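Local coordinates for putative exported protein (Bordetella pertussis Tohama I, PDB 2PFY) that binds pyroglutamic acid as the extracytoplasmic solute receptor of a tripartite ATP-independent periplasmic (TRAP) transport system, probably handing it on for uptake, at residues 179-184 with 202-207; 197-202 with 250-255; 44-49 with 58-63. All coordinates share one frame; numbering follows the deposited sequence.

From the N terminus, interaction 3 comes first: it closes a short loop around helix 51-57, tying the loop after strand 35-40 to the turn that leads into strand 62-66 of the five-stranded sheet. Interactions 1 and 2 follow and cross, since 197-202 begins between the two segments of interaction 1, whereas 250-255 lies beyond both; Ala202 belongs to both contacts. Interaction 1 joins edge strand 180-182 of the four-stranded sheet to the loop leading to strand 208-214, and interaction 2 lays helix 223-257 on strand 198-201. Pro184 touches Tyr199 and Leu255. Interactions 1 and 3, with centres about 25 Å apart, both reach the bound pyroglutamic acid.

Interaction 1 (179-184 with 202-207). With PCA (pyroglutamic acid), chain E.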
# COMPACT_ATOMS: atom_id res chain seq x y z
N ALA A 179 -14.13 -1.57 -13.01
CA ALA A 179 -14.27 -1.83 -11.57
C ALA A 179 -12.88 -1.86 -10.89
O ALA A 179 -11.86 -2.08 -11.55
CB ALA A 179 -14.99 -3.19 -11.31
N MSE A 180 -12.82 -1.66 -9.59
CA MSE A 180 -11.50 -1.73 -8.95
C MSE A 180 -11.62 -2.11 -7.49
O MSE A 180 -12.74 -2.18 -6.92
CB MSE A 180 -10.77 -0.38 -9.13
CG MSE A 180 -11.48 0.78 -8.51
SE MSE A 180 -10.30 2.30 -8.45
CE MSE A 180 -11.56 3.63 -7.53
N LEU A 181 -10.46 -2.34 -6.89
CA LEU A 181 -10.37 -2.66 -5.49
C LEU A 181 -9.31 -1.75 -4.93
O LEU A 181 -8.17 -1.72 -5.44
CB LEU A 181 -9.96 -4.12 -5.27
CG LEU A 181 -9.66 -4.50 -3.81
CD1 LEU A 181 -10.35 -5.79 -3.33
CD2 LEU A 181 -8.14 -4.63 -3.60
N THR A 182 -9.69 -0.97 -3.92
CA THR A 182 -8.79 0.02 -3.32
C THR A 182 -9.46 0.58 -2.08
O THR A 182 -10.65 0.33 -1.85
CB THR A 182 -8.33 1.15 -4.32
OG1 THR A 182 -7.24 1.89 -3.76
CG2 THR A 182 -9.48 2.14 -4.72
N SER A 183 -8.70 1.36 -1.30
CA SER A 183 -9.20 1.93 -0.06
C SER A 183 -10.14 3.10 -0.35
O SER A 183 -10.15 3.68 -1.48
CB SER A 183 -8.03 2.47 0.79
OG SER A 183 -7.39 3.50 0.04
N PRO A 184 -10.90 3.49 0.68
CA PRO A 184 -11.62 4.76 0.59
C PRO A 184 -10.68 5.98 0.50
O PRO A 184 -11.10 7.03 0.04
CB PRO A 184 -12.48 4.78 1.86
CG PRO A 184 -11.73 3.88 2.87
CD PRO A 184 -11.16 2.78 1.95
N ALA A 202 -15.46 -4.02 1.69
CA ALA A 202 -15.00 -5.40 1.72
C ALA A 202 -13.99 -5.71 2.83
O ALA A 202 -13.94 -6.83 3.33
CB ALA A 202 -14.42 -5.80 0.37
N GLN A 203 -13.19 -4.71 3.20
CA GLN A 203 -11.97 -4.93 4.00
C GLN A 203 -11.22 -6.18 3.53
O GLN A 203 -10.87 -7.04 4.36
CB GLN A 203 -12.31 -5.04 5.50
CG GLN A 203 -12.95 -3.78 6.11
CD GLN A 203 -13.15 -3.87 7.62
OE1 GLN A 203 -12.23 -4.24 8.38
NE2 GLN A 203 -14.35 -3.52 8.06
N ALA A 204 -10.97 -6.32 2.24
CA ALA A 204 -10.32 -7.54 1.74
C ALA A 204 -8.93 -7.76 2.38
O ALA A 204 -8.57 -8.89 2.77
CB ALA A 204 -10.21 -7.52 0.24
N PHE A 205 -8.17 -6.68 2.51
CA PHE A 205 -6.90 -6.68 3.18
C PHE A 205 -6.46 -5.26 3.49
O PHE A 205 -7.13 -4.27 3.13
CB PHE A 205 -5.82 -7.44 2.36
CG PHE A 205 -5.63 -6.92 0.97
CD1 PHE A 205 -4.67 -5.92 0.70
CD2 PHE A 205 -6.45 -7.35 -0.07
CE1 PHE A 205 -4.49 -5.41 -0.58
CE2 PHE A 205 -6.29 -6.82 -1.38
CZ PHE A 205 -5.31 -5.87 -1.64
N ILE A 206 -5.36 -5.14 4.21
CA ILE A 206 -4.85 -3.81 4.47
C ILE A 206 -3.35 -3.71 4.07
O ILE A 206 -2.46 -4.16 4.82
CB ILE A 206 -5.31 -3.16 5.87
CG1 ILE A 206 -4.17 -2.79 6.76
CG2 ILE A 206 -6.54 -3.81 6.60
CD1 ILE A 206 -3.61 -1.56 6.34
N PRO A 207 -3.09 -3.17 2.85
CA PRO A 207 -1.74 -3.21 2.32
C PRO A 207 -0.92 -2.09 2.94
O PRO A 207 -1.45 -1.02 3.28
CB PRO A 207 -1.94 -3.04 0.81
CG PRO A 207 -3.23 -2.12 0.72
CD PRO A 207 -4.05 -2.48 1.94
N PCA E . -4.50 2.65 -2.74
CA PCA E . -3.36 2.16 -3.55
CB PCA E . -2.89 0.83 -3.02
CG PCA E . -3.83 0.47 -1.91
CD PCA E . -4.76 1.63 -1.78
OE PCA E . -5.62 1.73 -0.91
C PCA E . -3.76 2.03 -5.01
O PCA E . -2.95 1.88 -5.93
OXT PCA E . -4.95 2.08 -5.28
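Leu181, on strand 180-182, carries the apolar contact with Ala204 and Phe205 in the loop that leads to strand 208-214. Its CB points toward that loop, and with CG anti to the backbone N (chi1 172°) both methyls come within contact of it. The two then divide the work: CD1 of Leu181 rests 4.0 Å from CB of Ala204, while CD2 of Leu181 lies 3.6 Å from CE2 of Phe205 and nearly as close to CZ. The leucine methyl meets the aromatic ring at a slant. Phe205 turns its ring back toward the strand from a CG set between its own backbone N and carbonyl carbon (chi1 56°), and Pro207 CB lies at the ring's edge. Met152 of helix 147-155 touches both Leu181 and Phe205.

The next two residues, Thr182 at the strand end and Ser183 just past it, turn to the ligand. Thr182 has its CB directed away from the loop, and its OG1 donates to OXT of pyroglutamic acid over 2.8 Å. Ser183, the N-cap of helix 184-189, grips the lactam oxygen twice: its OG donates to OE of the ligand at 2.7 Å and its backbone N to the same OE at 3.1 Å; the same OG caps the backbone N of Thr186. Pro207 adds an apolar touch, its CG 3.7 Å from CG of the ligand. Between the two segments the contact is thus hydrocarbon on hydrocarbon, while hydroxyls and a backbone N-H read both polar ends of the ligand. Placed at a helix N terminus, the lactam oxygen would probably also be stabilised by the helix dipole.

Interaction 2 (197-202 with 250-255)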
# COMPACT_ATOMS: atom_id res chain seq x y z
N LYS A 197 -19.99 4.15 -9.08
CA LYS A 197 -21.21 4.43 -8.32
C LYS A 197 -21.39 3.67 -7.02
O LYS A 197 -22.06 4.17 -6.11
CB LYS A 197 -22.45 4.21 -9.20
CG LYS A 197 -22.93 5.48 -9.88
CD LYS A 197 -21.93 5.97 -10.94
CE LYS A 197 -21.74 7.51 -10.88
NZ LYS A 197 -20.51 8.00 -11.56
N TYR A 198 -20.87 2.46 -6.95
CA TYR A 198 -21.06 1.60 -5.76
C TYR A 198 -19.73 1.33 -5.08
O TYR A 198 -18.78 1.00 -5.76
CB TYR A 198 -21.69 0.25 -6.17
CG TYR A 198 -23.05 0.46 -6.76
CD1 TYR A 198 -24.20 0.45 -5.96
CD2 TYR A 198 -23.20 0.75 -8.11
CE1 TYR A 198 -25.46 0.69 -6.52
CE2 TYR A 198 -24.47 0.98 -8.68
CZ TYR A 198 -25.58 0.95 -7.87
OH TYR A 198 -26.84 1.18 -8.46
N TYR A 199 -19.70 1.44 -3.76
CA TYR A 199 -18.53 1.04 -2.97
C TYR A 199 -18.98 -0.01 -1.98
O TYR A 199 -19.98 0.19 -1.28
CB TYR A 199 -17.93 2.28 -2.24
CG TYR A 199 -16.88 1.90 -1.24
CD1 TYR A 199 -15.58 1.60 -1.65
CD2 TYR A 199 -17.19 1.82 0.14
CE1 TYR A 199 -14.60 1.24 -0.73
CE2 TYR A 199 -16.21 1.43 1.06
CZ TYR A 199 -14.91 1.16 0.61
OH TYR A 199 -13.93 0.77 1.50
N TYR A 200 -18.27 -1.13 -1.92
CA TYR A 200 -18.58 -2.20 -0.98
C TYR A 200 -17.42 -2.26 -0.00
O TYR A 200 -16.26 -2.40 -0.43
CB TYR A 200 -18.76 -3.58 -1.72
CG TYR A 200 -19.93 -3.53 -2.71
CD1 TYR A 200 -21.24 -3.77 -2.28
CD2 TYR A 200 -19.72 -3.13 -4.04
CE1 TYR A 200 -22.30 -3.65 -3.17
CE2 TYR A 200 -20.75 -3.01 -4.91
CZ TYR A 200 -22.05 -3.28 -4.48
OH TYR A 200 -23.09 -3.14 -5.37
N ASP A 201 -17.74 -2.15 1.29
CA ASP A 201 -16.77 -2.09 2.39
C ASP A 201 -16.25 -3.51 2.64
O ASP A 201 -16.59 -4.15 3.64
CB ASP A 201 -17.47 -1.47 3.63
CG ASP A 201 -16.50 -1.20 4.81
OD1 ASP A 201 -15.29 -1.49 4.70
OD2 ASP A 201 -16.96 -0.68 5.87
N ALA A 202 -15.46 -4.02 1.69
CA ALA A 202 -15.00 -5.40 1.72
C ALA A 202 -13.99 -5.71 2.83
O ALA A 202 -13.94 -6.83 3.33
CB ALA A 202 -14.42 -5.80 0.37
N GLU A 250 -14.23 8.61 8.07
CA GLU A 250 -14.43 9.92 7.43
C GLU A 250 -14.30 9.84 5.93
O GLU A 250 -15.04 10.53 5.19
CB GLU A 250 -13.47 11.02 7.89
CG GLU A 250 -12.73 10.73 9.14
CD GLU A 250 -12.51 11.97 10.02
OE1 GLU A 250 -12.32 13.08 9.45
OE2 GLU A 250 -12.54 11.81 11.27
N LEU A 251 -13.33 9.04 5.47
CA LEU A 251 -13.14 8.86 4.03
C LEU A 251 -14.32 8.11 3.41
O LEU A 251 -14.79 8.45 2.34
CB LEU A 251 -11.80 8.13 3.77
CG LEU A 251 -10.58 8.98 4.17
CD1 LEU A 251 -9.31 8.08 4.19
CD2 LEU A 251 -10.33 10.15 3.24
N THR A 252 -14.81 7.09 4.09
CA THR A 252 -15.96 6.31 3.62
C THR A 252 -17.22 7.20 3.60
O THR A 252 -17.95 7.20 2.61
CB THR A 252 -16.17 5.09 4.51
OG1 THR A 252 -14.93 4.39 4.57
CG2 THR A 252 -17.24 4.12 3.91
N ASP A 253 -17.42 8.00 4.66
CA ASP A 253 -18.56 8.96 4.69
C ASP A 253 -18.46 9.94 3.52
O ASP A 253 -19.48 10.33 2.93
CB ASP A 253 -18.61 9.76 6.00
CG ASP A 253 -18.90 8.89 7.24
OD1 ASP A 253 -19.62 7.87 7.17
OD2 ASP A 253 -18.43 9.27 8.34
N THR A 254 -17.22 10.35 3.17
CA THR A 254 -17.01 11.26 2.05
C THR A 254 -17.52 10.70 0.70
O THR A 254 -18.11 11.45 -0.09
CB THR A 254 -15.52 11.72 1.95
OG1 THR A 254 -15.16 12.40 3.14
CG2 THR A 254 -15.31 12.70 0.75
N LEU A 255 -17.25 9.42 0.45
CA LEU A 255 -17.73 8.75 -0.76
C LEU A 255 -19.26 8.87 -0.83
O LEU A 255 -19.80 9.25 -1.87
CB LEU A 255 -17.34 7.26 -0.72
CG LEU A 255 -15.82 6.96 -0.64
CD1 LEU A 255 -15.64 5.46 -0.59
CD2 LEU A 255 -15.02 7.57 -1.85
O HOH W 1 -14.39 1.60 4.06
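Tyr199 presents one face of its ring to Leu255, in a strand-on-helix packing in which helix 223-257 lies against strand 198-201 of the four-stranded sheet. The packing lies in one lobe of the two-lobed periplasmic binding protein fold of the DctP family, and the contact belongs to the layer in which a long helix covers the sheet. With CG anti to the backbone N (chi1 170°), the tyrosine side chain leaves the strand on the helix side. CD1 of Leu255 sits over the ring in a CH-pi contact, 4.0 Å from the ring centroid and 15° off the normal. The methyl is displaced toward the Tyr199 CG end, where the separation from Leu255 CD1 to that atom is 3.8 Å.

About one helical turn earlier, Thr252 approaches the same ring differently. Its side chain crosses that of Tyr199 at about a right angle, and its CG2 stands 4.1 Å from CE2 of Tyr199, oblique to the ring. The threonine torsion (chi1 -53°) separates the two branches: CG2 is anti to the backbone N and is the branch that reaches the aromatic ring, whereas OG1 lies beside that N and bonds to the carbonyl of Thr248 in the preceding turn. Tyr126 of the adjoining strand 124-127 meets Tyr199 edge-to-face, and Pro184 of helix 184-189 touches both Tyr199 and Thr252. A salt bridge from Asp201 to Arg249 gives strand and helix a further, charged link.

A water molecule joins the hydroxyls of the two elements: it lies 2.7 Å from OH of Tyr199, donates to OG1 of Thr252 at 2.9 Å, and gives a weak 3.3 Å bond to OD1 of Asp201.

Interaction 3 (44-49 with 58-63); sequences TLLKRP and GVVQIG. With PCA (pyroglutamic acid), chain E.
Carboxylate oxygen O of pyroglutamic acid is gripped by both terminal nitrogens of Arg48, NH2 at 3.0 Å and NH1 at 3.1 Å, with N-H...O angles of 148° and 144°. The oxygen lies at the edge of the guanidinium group, near its plane, in a forked arrangement. Arg48 extends from the backbone until a bend at chi3 (-74°) turns its head to the ligand. Glu9 holds NE by a salt bridge and the carbonyl of Tyr145 accepts from NH1; together these probably fix the rotation of the group, and Glu9 would offset part of its charge.

Just before Arg48 in the chain, Leu45 and Leu46 make the contact with 58-63, which is wholly apolar. In this DctP-type binding protein, 44-49 and 58-63 flank helix 51-57, which ends in a Schellman motif at Gly58 before the chain enters strand 62-66. Leu45 and Val60 reach toward each other tip to tip, CD2 of the leucine 3.7 Å from CG1 of the valine. Leu46 likewise meets Val60 tip to tip, its CD1 nearest CG2 of the valine at 3.8 Å. That same Leu46 methyl also touches CG1 of Val59, at 4.1 Å. Val51 and Val55 of the intervening helix pack against Leu46 and Val60 respectively.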
# COMPACT_ATOMS: atom_id res chain seq x y z
N THR A 44 5.61 11.38 -9.89
CA THR A 44 6.13 12.13 -11.04
C THR A 44 7.60 11.84 -11.32
O THR A 44 8.06 12.06 -12.44
CB THR A 44 5.90 13.65 -10.89
OG1 THR A 44 6.50 14.09 -9.66
CG2 THR A 44 4.41 13.91 -10.78
N LEU A 45 8.34 11.38 -10.31
CA LEU A 45 9.75 11.09 -10.45
C LEU A 45 9.94 9.61 -10.82
O LEU A 45 10.58 9.27 -11.80
CB LEU A 45 10.46 11.42 -9.12
CG LEU A 45 11.94 11.63 -8.98
CD1 LEU A 45 12.45 12.41 -10.20
CD2 LEU A 45 12.20 12.40 -7.66
N LEU A 46 9.39 8.74 -10.01
CA LEU A 46 9.41 7.29 -10.22
C LEU A 46 8.01 6.75 -10.02
O LEU A 46 7.35 7.11 -9.06
CB LEU A 46 10.32 6.61 -9.17
CG LEU A 46 11.83 6.88 -9.32
CD1 LEU A 46 12.59 6.63 -8.05
CD2 LEU A 46 12.39 6.01 -10.43
N LYS A 47 7.58 5.82 -10.88
CA LYS A 47 6.31 5.13 -10.73
C LYS A 47 6.50 3.96 -9.77
O LYS A 47 7.63 3.49 -9.55
CB LYS A 47 5.84 4.62 -12.10
CG LYS A 47 5.56 5.79 -13.07
CD LYS A 47 5.15 5.31 -14.43
CE LYS A 47 4.73 6.54 -15.31
NZ LYS A 47 5.90 7.38 -15.68
N ARG A 48 5.41 3.47 -9.21
CA ARG A 48 5.45 2.40 -8.22
C ARG A 48 6.42 1.25 -8.54
O ARG A 48 7.19 0.88 -7.68
CB ARG A 48 4.04 1.85 -7.97
CG ARG A 48 3.97 0.65 -7.04
CD ARG A 48 2.49 0.23 -6.80
NE ARG A 48 1.79 1.16 -5.91
CZ ARG A 48 0.46 1.29 -5.86
NH1 ARG A 48 -0.30 0.54 -6.66
NH2 ARG A 48 -0.11 2.15 -5.02
N PRO A 49 6.33 0.65 -9.76
CA PRO A 49 7.24 -0.45 -10.09
C PRO A 49 8.71 -0.03 -10.22
O PRO A 49 9.56 -0.91 -10.30
CB PRO A 49 6.75 -0.93 -11.48
CG PRO A 49 5.44 -0.32 -11.68
CD PRO A 49 5.39 0.93 -10.87
N GLY A 58 20.27 5.15 -6.84
CA GLY A 58 20.53 6.54 -6.51
C GLY A 58 19.85 7.57 -7.41
O GLY A 58 20.29 8.71 -7.51
N VAL A 59 18.76 7.19 -8.06
CA VAL A 59 17.94 8.19 -8.73
C VAL A 59 17.43 9.10 -7.62
O VAL A 59 17.41 10.32 -7.76
CB VAL A 59 16.76 7.50 -9.43
CG1 VAL A 59 15.74 8.49 -9.91
CG2 VAL A 59 17.31 6.66 -10.61
N VAL A 60 17.02 8.46 -6.52
CA VAL A 60 16.67 9.15 -5.31
C VAL A 60 17.42 8.47 -4.19
O VAL A 60 17.82 7.31 -4.31
CB VAL A 60 15.11 9.08 -5.05
CG1 VAL A 60 14.35 9.79 -6.18
CG2 VAL A 60 14.63 7.64 -4.99
N GLN A 61 17.56 9.18 -3.08
CA GLN A 61 18.17 8.60 -1.88
C GLN A 61 17.17 7.89 -1.01
O GLN A 61 17.56 7.04 -0.17
CB GLN A 61 18.88 9.68 -1.07
CG GLN A 61 20.07 10.28 -1.77
CD GLN A 61 19.66 11.45 -2.65
OE1 GLN A 61 18.49 11.76 -2.74
NE2 GLN A 61 20.64 12.10 -3.33
N ILE A 62 15.88 8.18 -1.21
CA ILE A 62 14.86 7.65 -0.35
C ILE A 62 13.52 7.71 -1.10
O ILE A 62 13.30 8.58 -1.99
CB ILE A 62 14.84 8.47 1.00
CG1 ILE A 62 13.99 7.78 2.08
CG2 ILE A 62 14.48 9.99 0.73
CD1 ILE A 62 14.12 8.43 3.51
N GLY A 63 12.62 6.78 -0.79
CA GLY A 63 11.34 6.82 -1.49
C GLY A 63 10.26 6.06 -0.76
O GLY A 63 10.54 5.17 0.03
N PCA E . -4.50 2.65 -2.74
CA PCA E . -3.36 2.16 -3.55
CB PCA E . -2.89 0.83 -3.02
CG PCA E . -3.83 0.47 -1.91
CD PCA E . -4.76 1.63 -1.78
OE PCA E . -5.62 1.73 -0.91
C PCA E . -3.76 2.03 -5.01
O PCA E . -2.95 1.88 -5.93
OXT PCA E . -4.95 2.08 -5.28